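Local coordinates for protein ribonuclease VapC (Caulobacter crescentus, PDB 5K8J) that probably acts as a magnesium-dependent ribonuclease, the toxic component of a toxin-antitoxin system in which a VapB partner holds it in check, at residues V94-A99 with F117-G122; F109-A114 with L123-W128. All coordinates share one frame; numbering follows the deposited sequence.

Contact 1: V94-A99 with F117-G122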
ATOM      1  N   VAL B  94       7.602  20.932  -4.064  1.00 12.54           N
ATOM      2  CA  VAL B  94       6.734  20.797  -5.246  1.00 12.85           C
ATOM      3  C   VAL B  94       7.428  19.980  -6.330  1.00 12.34           C
ATOM      4  O   VAL B  94       6.834  19.062  -6.912  1.00 13.42           O
ATOM      5  CB  VAL B  94       6.325  22.177  -5.791  1.00 14.67           C
ATOM      6  CG1 VAL B  94       5.653  22.006  -7.153  1.00 15.01           C
ATOM      7  CG2 VAL B  94       5.370  22.853  -4.829  1.00 16.52           C
ATOM      8  N   ASP B  95       8.684  20.321  -6.614  1.00 13.56           N
ATOM      9  CA  ASP B  95       9.532  19.568  -7.541  1.00 13.28           C
ATOM     10  C   ASP B  95       9.449  18.074  -7.262  1.00 12.11           C
ATOM     11  O   ASP B  95       9.251  17.237  -8.163  1.00 13.11           O
ATOM     12  CB  ASP B  95      11.011  19.975  -7.372  1.00 16.67           C
ATOM     13  CG  ASP B  95      11.396  21.299  -8.009  1.00 19.47           C
ATOM     14  OD1 ASP B  95      10.674  21.823  -8.875  1.00 18.12           O
ATOM     15  OD2 ASP B  95      12.533  21.772  -7.668  1.00 21.40           O
ATOM     16  N   ARG B  96       9.682  17.711  -6.008  1.00 10.55           N
ATOM     17  CA  ARG B  96       9.731  16.302  -5.653  1.00  9.39           C
ATOM     18  C   ARG B  96       8.351  15.630  -5.679  1.00 11.09           C
ATOM     19  O   ARG B  96       8.236  14.432  -5.971  1.00 11.86           O
ATOM     20  CB  ARG B  96      10.412  16.192  -4.286  1.00 12.68           C
ATOM     21  CG  ARG B  96      11.893  16.481  -4.346  1.00 13.74           C
ATOM     22  CD  ARG B  96      12.451  16.697  -2.964  1.00 14.19           C
ATOM     23  NE  ARG B  96      13.904  16.783  -3.008  1.00 13.57           N
ATOM     24  CZ  ARG B  96      14.673  16.722  -1.924  1.00 14.02           C
ATOM     25  NH1 ARG B  96      14.104  16.583  -0.751  1.00 14.47           N
ATOM     26  NH2 ARG B  96      16.002  16.768  -2.008  1.00 14.79           N
HETATM   27  N   MSE B  97       7.270  16.375  -5.411  1.00 10.65           N
HETATM   28  CA  MSE B  97       5.923  15.842  -5.553  1.00 10.16           C
HETATM   29  C   MSE B  97       5.648  15.465  -7.007  1.00  8.26           C
HETATM   30  O   MSE B  97       5.121  14.390  -7.273  1.00 11.46           O
HETATM   31  CB  MSE B  97       4.884  16.862  -5.060  1.00 10.62           C
HETATM   32  CG  MSE B  97       4.855  17.021  -3.545  1.00  9.57           C
HETATM   33 SE   MSE B  97       3.526  18.381  -3.038  0.87 15.86          SE
HETATM   34  CE  MSE B  97       1.979  17.382  -3.326  1.00 16.72           C
ATOM     35  N   ILE B  98       5.988  16.369  -7.928  1.00 10.51           N
ATOM     36  CA  ILE B  98       5.716  16.064  -9.329  1.00 10.89           C
ATOM     37  C   ILE B  98       6.613  14.921  -9.811  1.00 10.12           C
ATOM     38  O   ILE B  98       6.163  13.995 -10.511  1.00 12.41           O
ATOM     39  CB  ILE B  98       5.858  17.332 -10.185  1.00 12.56           C
ATOM     40  CG1 ILE B  98       4.894  18.413  -9.663  1.00 13.15           C
ATOM     41  CG2 ILE B  98       5.559  16.975 -11.657  1.00 12.52           C
ATOM     42  CD1 ILE B  98       5.021  19.737 -10.345  1.00 16.68           C
ATOM     43  N   ALA B  99       7.889  14.952  -9.438  1.00 12.26           N
ATOM     44  CA  ALA B  99       8.767  13.839  -9.776  1.00  9.56           C
ATOM     45  C   ALA B  99       8.262  12.521  -9.203  1.00 13.35           C
ATOM     46  O   ALA B  99       8.368  11.471  -9.848  1.00 11.82           O
ATOM     47  CB  ALA B  99      10.184  14.124  -9.271  1.00 11.59           C
ATOM     48  N   PHE B 117      16.791  18.057  -9.753  1.00 17.33           N
ATOM     49  CA  PHE B 117      16.231  16.717  -9.706  1.00 13.56           C
ATOM     50  C   PHE B 117      17.317  15.645  -9.715  1.00 15.13           C
ATOM     51  O   PHE B 117      16.990  14.440  -9.714  1.00 19.64           O
ATOM     52  CB  PHE B 117      15.262  16.498 -10.880  1.00 13.90           C
ATOM     53  CG  PHE B 117      14.095  17.433 -10.870  1.00 13.94           C
ATOM     54  CD1 PHE B 117      14.208  18.708 -11.394  1.00 14.71           C
ATOM     55  CD2 PHE B 117      12.894  17.050 -10.314  1.00 14.76           C
ATOM     56  CE1 PHE B 117      13.131  19.596 -11.338  1.00 15.22           C
ATOM     57  CE2 PHE B 117      11.828  17.915 -10.267  1.00 15.89           C
ATOM     58  CZ  PHE B 117      11.938  19.184 -10.800  1.00 17.16           C
ATOM     59  N   ARG B 118      18.583  16.044  -9.645  1.00 17.09           N
ATOM     60  CA  ARG B 118      19.709  15.137  -9.730  1.00 21.68           C
ATOM     61  C   ARG B 118      19.802  14.221  -8.519  1.00 22.26           C
ATOM     62  O   ARG B 118      20.464  13.183  -8.594  1.00 23.06           O
ATOM     63  CB  ARG B 118      20.997  15.967  -9.870  1.00 33.56           C
ATOM     64  CG  ARG B 118      22.270  15.167 -10.085  1.00 67.02           C
ATOM     65  CD  ARG B 118      23.512  16.057  -9.955  1.00 77.51           C
ATOM     66  NE  ARG B 118      24.755  15.282  -9.973  1.00 77.90           N
ATOM     67  CZ  ARG B 118      25.772  15.475 -10.813  1.00 84.93           C
ATOM     68  NH1 ARG B 118      25.730  16.436 -11.730  1.00 87.88           N
ATOM     69  NH2 ARG B 118      26.854  14.703 -10.729  1.00 85.41           N
ATOM     70  N   ASP B 119      19.162  14.585  -7.415  1.00 18.68           N
ATOM     71  CA  ASP B 119      19.238  13.828  -6.178  1.00 18.12           C
ATOM     72  C   ASP B 119      18.087  12.854  -6.014  1.00 18.62           C
ATOM     73  O   ASP B 119      17.901  12.330  -4.915  1.00 20.02           O
ATOM     74  CB  ASP B 119      19.305  14.778  -4.968  1.00 18.31           C
ATOM     75  CG  ASP B 119      18.113  15.711  -4.878  1.00 21.51           C
ATOM     76  OD1 ASP B 119      17.199  15.582  -5.713  1.00 21.72           O
ATOM     77  OD2 ASP B 119      18.097  16.590  -3.969  1.00 20.93           O
ATOM     78  N   ILE B 120      17.311  12.594  -7.065  1.00 16.34           N
ATOM     79  CA  ILE B 120      16.162  11.700  -6.984  1.00 12.92           C
ATOM     80  C   ILE B 120      16.508  10.367  -7.635  1.00 18.16           C
ATOM     81  O   ILE B 120      16.565  10.270  -8.873  1.00 15.09           O
ATOM     82  CB  ILE B 120      14.930  12.330  -7.646  1.00 12.41           C
ATOM     83  CG1 ILE B 120      14.567  13.638  -6.919  1.00 15.38           C
ATOM     84  CG2 ILE B 120      13.756  11.369  -7.653  1.00 15.69           C
ATOM     85  CD1 ILE B 120      13.477  14.393  -7.577  1.00 13.66           C
ATOM     86  N   PRO B 121      16.758   9.319  -6.860  1.00 17.42           N
ATOM     87  CA  PRO B 121      17.131   8.044  -7.478  1.00 17.73           C
ATOM     88  C   PRO B 121      15.997   7.480  -8.307  1.00 12.87           C
ATOM     89  O   PRO B 121      14.841   7.492  -7.893  1.00 15.47           O
ATOM     90  CB  PRO B 121      17.432   7.131  -6.278  1.00 21.86           C
ATOM     91  CG  PRO B 121      17.708   8.065  -5.132  1.00 20.95           C
ATOM     92  CD  PRO B 121      16.816   9.261  -5.386  1.00 21.19           C
ATOM     93  N   GLY B 122      16.352   6.930  -9.473  1.00 15.67           N
ATOM     94  CA  GLY B 122      15.408   6.205 -10.274  1.00 16.14           C
ATOM     95  C   GLY B 122      14.635   7.044 -11.261  1.00 16.13           C
ATOM     96  O   GLY B 122      13.886   6.483 -12.066  1.00 15.49           O
TER
HETATM   97  O   HOH W   1      15.106  17.134  -5.574  1.00 16.57           O

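Contact 2: F109-A114 with L123-W128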
ATOM      1  N   PHE B 109      10.390  12.553 -16.833  1.00 12.39           N
ATOM      2  CA  PHE B 109      10.140  13.909 -16.348  1.00 12.42           C
ATOM      3  C   PHE B 109      10.888  14.912 -17.226  1.00 13.01           C
ATOM      4  O   PHE B 109      12.116  14.820 -17.394  1.00 14.97           O
ATOM      5  CB  PHE B 109      10.560  14.024 -14.883  1.00 13.13           C
ATOM      6  CG  PHE B 109      10.215  15.330 -14.253  1.00 15.69           C
ATOM      7  CD1 PHE B 109      11.199  16.244 -13.984  1.00 14.98           C
ATOM      8  CD2 PHE B 109       8.910  15.658 -13.965  1.00 26.94           C
ATOM      9  CE1 PHE B 109      10.882  17.461 -13.414  1.00 16.70           C
ATOM     10  CE2 PHE B 109       8.603  16.881 -13.381  1.00 24.20           C
ATOM     11  CZ  PHE B 109       9.579  17.762 -13.104  1.00 20.20           C
ATOM     12  N   VAL B 110      10.152  15.875 -17.784  1.00 11.93           N
ATOM     13  CA  VAL B 110      10.677  16.860 -18.726  1.00 12.47           C
ATOM     14  C   VAL B 110      10.720  18.223 -18.044  1.00 12.29           C
ATOM     15  O   VAL B 110       9.684  18.713 -17.566  1.00 12.47           O
ATOM     16  CB  VAL B 110       9.790  16.937 -19.970  1.00 14.67           C
ATOM     17  CG1 VAL B 110      10.322  17.969 -20.929  1.00 15.36           C
ATOM     18  CG2 VAL B 110       9.711  15.583 -20.639  1.00 16.10           C
ATOM     19  N   THR B 111      11.897  18.827 -17.991  1.00 12.63           N
ATOM     20  CA  THR B 111      12.069  20.004 -17.148  1.00 17.26           C
ATOM     21  C   THR B 111      13.137  20.941 -17.688  1.00 13.83           C
ATOM     22  O   THR B 111      14.087  20.539 -18.374  1.00 14.74           O
ATOM     23  CB  THR B 111      12.405  19.614 -15.698  1.00 16.39           C
ATOM     24  OG1 THR B 111      12.557  20.799 -14.898  1.00 16.81           O
ATOM     25  CG2 THR B 111      13.677  18.841 -15.621  1.00 14.60           C
ATOM     26  N   PHE B 112      12.948  22.232 -17.399  1.00 15.10           N
ATOM     27  CA  PHE B 112      14.010  23.205 -17.611  1.00 17.67           C
ATOM     28  C   PHE B 112      15.014  23.266 -16.467  1.00 22.15           C
ATOM     29  O   PHE B 112      16.017  23.975 -16.588  1.00 22.26           O
ATOM     30  CB  PHE B 112      13.432  24.618 -17.734  1.00 23.78           C
ATOM     31  CG  PHE B 112      12.472  24.815 -18.856  1.00 19.62           C
ATOM     32  CD1 PHE B 112      12.696  24.281 -20.102  1.00 24.78           C
ATOM     33  CD2 PHE B 112      11.365  25.620 -18.662  1.00 26.48           C
ATOM     34  CE1 PHE B 112      11.787  24.507 -21.138  1.00 33.96           C
ATOM     35  CE2 PHE B 112      10.462  25.845 -19.683  1.00 28.50           C
ATOM     36  CZ  PHE B 112      10.667  25.285 -20.912  1.00 28.31           C
ATOM     37  N   ASN B 113      14.740  22.607 -15.344  1.00 20.04           N
ATOM     38  CA  ASN B 113      15.571  22.744 -14.158  1.00 21.91           C
ATOM     39  C   ASN B 113      16.125  21.395 -13.736  1.00 14.74           C
ATOM     40  O   ASN B 113      15.938  21.006 -12.581  1.00 18.42           O
ATOM     41  CB  ASN B 113      14.766  23.296 -12.976  1.00 23.97           C
ATOM     42  CG  ASN B 113      14.131  24.634 -13.252  1.00 47.35           C
ATOM     43  OD1 ASN B 113      14.672  25.451 -13.986  1.00 64.09           O
ATOM     44  ND2 ASN B 113      12.972  24.874 -12.628  1.00 46.80           N
ATOM     45  N   ALA B 114      16.811  20.682 -14.636  1.00 20.36           N
ATOM     46  CA  ALA B 114      17.196  19.307 -14.333  1.00 19.81           C
ATOM     47  C   ALA B 114      18.109  19.210 -13.114  1.00 17.15           C
ATOM     48  O   ALA B 114      18.051  18.208 -12.373  1.00 17.17           O
ATOM     49  CB  ALA B 114      17.880  18.682 -15.547  1.00 24.06           C
ATOM     50  N   LEU B 123      14.774   8.356 -11.215  1.00 12.73           N
ATOM     51  CA  LEU B 123      13.971   9.226 -12.058  1.00 12.46           C
ATOM     52  C   LEU B 123      14.582   9.309 -13.455  1.00 15.45           C
ATOM     53  O   LEU B 123      15.787   9.557 -13.601  1.00 15.88           O
ATOM     54  CB  LEU B 123      13.915  10.621 -11.458  1.00 13.37           C
ATOM     55  CG  LEU B 123      13.075  11.651 -12.197  1.00 11.57           C
ATOM     56  CD1 LEU B 123      11.602  11.349 -12.118  1.00 12.82           C
ATOM     57  CD2 LEU B 123      13.351  13.020 -11.649  1.00 16.10           C
ATOM     58  N   SER B 124      13.767   9.088 -14.482  1.00 12.98           N
ATOM     59  CA  SER B 124      14.191   9.348 -15.859  1.00 13.64           C
ATOM     60  C   SER B 124      13.879  10.796 -16.184  1.00 13.71           C
ATOM     61  O   SER B 124      12.760  11.243 -15.959  1.00 12.86           O
ATOM     62  CB  SER B 124      13.477   8.435 -16.852  1.00 17.55           C
ATOM     63  OG  SER B 124      13.985   7.112 -16.710  1.00 20.74           O
ATOM     64  N   LEU B 125      14.876  11.519 -16.668  1.00 13.92           N
ATOM     65  CA  LEU B 125      14.828  12.973 -16.808  1.00 16.13           C
ATOM     66  C   LEU B 125      15.244  13.396 -18.205  1.00 13.55           C
ATOM     67  O   LEU B 125      16.202  12.865 -18.756  1.00 18.56           O
ATOM     68  CB  LEU B 125      15.808  13.624 -15.838  1.00 23.74           C
ATOM     69  CG  LEU B 125      15.545  14.168 -14.465  1.00 37.55           C
ATOM     70  CD1 LEU B 125      16.892  14.372 -13.771  1.00 45.28           C
ATOM     71  CD2 LEU B 125      14.862  15.456 -14.623  1.00 20.19           C
ATOM     72  N   LEU B 126      14.529  14.364 -18.771  1.00 13.53           N
ATOM     73  CA  LEU B 126      14.940  15.012 -20.000  1.00 14.21           C
ATOM     74  C   LEU B 126      15.032  16.496 -19.715  1.00 14.16           C
ATOM     75  O   LEU B 126      14.065  17.100 -19.235  1.00 14.78           O
ATOM     76  CB  LEU B 126      13.946  14.787 -21.138  1.00 21.08           C
ATOM     77  CG  LEU B 126      13.937  13.488 -21.913  1.00 33.99           C
ATOM     78  CD1 LEU B 126      12.821  13.615 -22.942  1.00 36.22           C
ATOM     79  CD2 LEU B 126      15.292  13.287 -22.567  1.00 44.93           C
ATOM     80  N   ALA B 127      16.189  17.064 -20.006  1.00 14.75           N
ATOM     81  CA  ALA B 127      16.453  18.473 -19.793  1.00 14.89           C
ATOM     82  C   ALA B 127      16.163  19.236 -21.065  1.00 19.75           C
ATOM     83  O   ALA B 127      16.697  18.942 -22.141  1.00 21.48           O
ATOM     84  CB  ALA B 127      17.911  18.692 -19.391  1.00 19.88           C
ATOM     85  N   TRP B 128      15.304  20.231 -20.935  0.70 15.21           N
ATOM     86  CA  TRP B 128      15.010  21.131 -22.029  0.70 24.94           C
ATOM     87  C   TRP B 128      15.614  22.497 -21.725  0.70 27.69           C
ATOM     88  O   TRP B 128      15.566  23.397 -22.565  0.70 24.31           O
ATOM     89  CB  TRP B 128      13.498  21.226 -22.215  0.70 23.27           C
ATOM     90  CG  TRP B 128      12.888  20.112 -23.009  0.70 22.52           C
ATOM     91  CD1 TRP B 128      13.507  18.991 -23.506  0.70 22.69           C
ATOM     92  CD2 TRP B 128      11.524  20.037 -23.436  0.70 19.91           C
ATOM     93  NE1 TRP B 128      12.596  18.220 -24.208  0.70 22.34           N
ATOM     94  CE2 TRP B 128      11.376  18.846 -24.182  0.70 20.98           C
ATOM     95  CE3 TRP B 128      10.415  20.865 -23.262  0.70 19.43           C
ATOM     96  CZ2 TRP B 128      10.156  18.471 -24.744  0.70 22.57           C
ATOM     97  CZ3 TRP B 128       9.213  20.488 -23.812  0.70 23.64           C
ATOM     98  CH2 TRP B 128       9.086  19.307 -24.542  0.70 25.92           C
TER

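Contact 1: V94-A99 with F117-G122
Asp95 of helix 93-104 and Phe117, the first residue of a type I beta turn closed by Ile120 N to Phe117 O, are the nearest backbone neighbours, with CA atoms 7.6 Å apart. In this PIN domain the loop between strands 108-111 and 125-127 thus packs on the helix that carries Asp95, a predicted magnesium ligand. The Phe117 ring reaches the helix end-on. CZ sits 3.5 Å from Asp95 OD1, while CE2 approaches the backbone carbonyl of the same residue, Asp95 O, at 3.4 Å and close to the ring plane, so the polarised C-H edge faces oxygen. Ring and carboxylate planes are 47° apart, which rules out a flat stack. One turn on, Ala99 CB touches the ring edge and also Ile120 CD1, the latter at 3.7 Å; the extended arm of Ile120 puts its terminal methyl there, against the CG of Arg96 as well.

Beyond the apolar part the contact is ionic. Arg96 runs extended from CG to NE, and this carries NH2 to Asp119 OD2 in a salt bridge of 2.9 Å. Asp119 OD2 lies almost in the guanidinium plane, but the donor meets the carboxylate from above its plane, 46° out of it. OD2 also forms a salt bridge with Lys92 NZ, and Arg96 NH1 bonds to Gly87 O. Glu76 of a VapB chain accepts from Asp95 N, bringing the antitoxin to this helix. A water completes the Arg96-Asp119 pairing, accepting from Arg96 NE at 2.9 Å and donating to Asp119 OD1 at 2.6 Å.

Contact 2: F109-A114 with L123-W128
In the conformer of Trp128 described here, one of two modelled, Val110 CG1 lies over the face of the indole, 3.5 Å from the centroid of the six-membered ring and 14° off its normal, a CH-pi contact on the face of the parallel PIN-domain sheet that bears Val110 and Leu126. With chi1 179° this branch stands opposite the backbone N and is carried forward along the strand to the C-terminal residue, while CG2 goes to Leu126 CB. In the same conformer Phe112 turns its ring edge to the backbone carbon Trp128 C, with CD1 3.8 Å from Trp128 CB. Arg23 makes a cation-pi contact with the indole.

Across the sheet, on the face bearing Phe109, Thr111, Leu125 and Ala127, the Leu125 methyl CD2 is shared. It touches the edge of the Phe109 ring at CD1, 3.8 Å away and in the ring plane, and Thr111 CG2 at 3.7 Å. The side chains of Phe109 and Leu125 lie side by side and point the same way. Ala114 CB closes on Ala127 CB, and Leu123 CD1 on Phe109 CB.

Between the two faces run the backbone bonds of parallel strands in register Phe109-Leu125, Val110-Leu126 and Thr111-Ala127. Phe109 N donates to Ser124 O, and Phe109 O accepts from Leu126 N at 2.8 Å; Thr111 then bonds through N to Leu126 O and through O to Trp128 N, 2.9 Å away. At the polar end Thr111 OG1 accepts from Asn113 N at 2.9 Å, forming an ST turn, and is also hydrogen-bonded to Asp6 OD2. With two partners the hydroxyl is restrained in rotation, and its bond to Asp6, a predicted magnesium ligand, is consistent with a second-shell role in positioning that carboxylate.

In the fold
Contacts 1 and 2 interlock along the chain: the loop 117-122 leads from strand 108-111, by way of the helix face, into strand 125-127. Contact 1 is buried and joins helix to loop, combining an aromatic centre with a water-bridged salt bridge; contact 2 is partly buried and rests on regular parallel backbone bonds, with one strand at the sheet's edge within this chain. Phe117 joins the two, its CZ packing 3.3 Å from Phe109 CE1, while Ile98 meets the Phe109 ring as well. The predicted magnesium ligand Asp95 belongs to contact 1, and Asp6 lies beside both. VapB chains reach contact 1, whereas no other chain of the assembly touches contact 2.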